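Side-chain contact in apoptosis regulator Bcl-2 homolog (Murid herpesvirus 4, PDB 4MI8), which inhibits apoptosis and starvation-induced autophagy of the host cell, binding host BECN1, BAK1 and BAX and so helping the virus persist: residues D29-D32 and S33-V37. Numbering follows the deposited sequence.
Sequences DCVD and SAVLV
Asp-32 folds its carboxylate back over the first turn of helix 33-56 and serves as its N-cap, a worked example of how an acidic side chain closes the open start of a helix. Its CG lies anti to the backbone N (chi1 154°), which carries OD1 over the amides that have no carbonyl of a preceding turn to bind. The N-H of Val-35 reaches OD1 at 3.3 Å in a fairly straight bond, yet it arrives from above the carboxylate, 74° out of its plane. Ala-34 N sits closer to the same oxygen, 2.7 Å from OD1, but the N-H...OD1 angle is 121° and the bond is weak. Two amides thus share one oxygen, and the negative charge at the positive end of the helix dipole is probably favourable. OD2 turns instead to the flank of Val-35, whose side chain crosses the aspartate at about a right angle, with CG2 3.8 Å from OD2.

Just before the cap in sequence, Val-31 forms a hydrophobic staple with Leu-36, its CG1 4.1 Å from Leu-36 CB. The same CG1 makes an additional apolar contact with Val-35 CG1 at 3.6 Å, again nearly at right angles. Val-35 is buried, and its side chain also packs on Tyr-10 and Ala-17 of helix 8-23. A main-chain bond runs from Leu-36 N to Asp-32 O, 2.8 Å long.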
# COMPACT_ATOMS: atom_id res chain seq x y z
N ASP A 29 -9.14 -1.26 19.47
CA ASP A 29 -10.21 -0.55 20.16
C ASP A 29 -10.60 0.79 19.61
O ASP A 29 -11.78 1.12 19.58
CB ASP A 29 -9.84 -0.32 21.61
CG ASP A 29 -10.62 -1.20 22.49
OD1 ASP A 29 -11.12 -2.22 21.96
OD2 ASP A 29 -10.78 -0.88 23.69
N CYS A 30 -9.61 1.58 19.20
CA CYS A 30 -9.82 3.00 19.00
C CYS A 30 -10.34 3.22 17.61
O CYS A 30 -10.86 4.29 17.30
CB CYS A 30 -8.51 3.78 19.22
SG CYS A 30 -7.77 3.49 20.86
N VAL A 31 -10.19 2.21 16.75
CA VAL A 31 -10.61 2.36 15.35
C VAL A 31 -12.12 2.08 15.25
O VAL A 31 -12.63 1.18 15.90
CB VAL A 31 -9.85 1.34 14.48
CG1 VAL A 31 -9.95 1.70 13.02
CG2 VAL A 31 -8.39 1.20 14.93
N ASP A 32 -12.83 2.81 14.40
CA ASP A 32 -14.17 2.42 14.04
C ASP A 32 -14.17 0.95 13.50
O ASP A 32 -13.40 0.62 12.60
CB ASP A 32 -14.70 3.40 13.00
CG ASP A 32 -15.79 2.80 12.09
OD1 ASP A 32 -16.01 1.56 12.09
OD2 ASP A 32 -16.43 3.53 11.32
N SER A 33 -15.06 0.09 14.04
CA SER A 33 -15.16 -1.34 13.61
C SER A 33 -15.06 -1.63 12.12
O SER A 33 -14.24 -2.41 11.71
CB SER A 33 -16.47 -1.93 14.11
OG SER A 33 -16.18 -2.47 15.35
N ALA A 34 -15.91 -0.99 11.34
CA ALA A 34 -16.00 -1.18 9.87
C ALA A 34 -14.71 -0.76 9.21
O ALA A 34 -14.29 -1.36 8.22
CB ALA A 34 -17.12 -0.33 9.32
N VAL A 35 -14.09 0.30 9.73
CA VAL A 35 -12.82 0.71 9.20
C VAL A 35 -11.79 -0.37 9.60
O VAL A 35 -10.91 -0.71 8.83
CB VAL A 35 -12.40 2.07 9.78
CG1 VAL A 35 -10.91 2.29 9.58
CG2 VAL A 35 -13.26 3.21 9.18
N LEU A 36 -11.87 -0.86 10.83
CA LEU A 36 -10.90 -1.87 11.23
C LEU A 36 -11.03 -3.14 10.32
O LEU A 36 -10.06 -3.86 10.03
CB LEU A 36 -11.15 -2.23 12.69
CG LEU A 36 -10.18 -3.27 13.24
CD1 LEU A 36 -8.75 -2.73 13.03
CD2 LEU A 36 -10.48 -3.59 14.71
N VAL A 37 -12.24 -3.40 9.86
CA VAL A 37 -12.45 -4.52 8.93
C VAL A 37 -11.65 -4.32 7.62
O VAL A 37 -10.95 -5.24 7.17
CB VAL A 37 -13.95 -4.86 8.74
CG1 VAL A 37 -14.15 -5.87 7.58
CG2 VAL A 37 -14.44 -5.50 10.01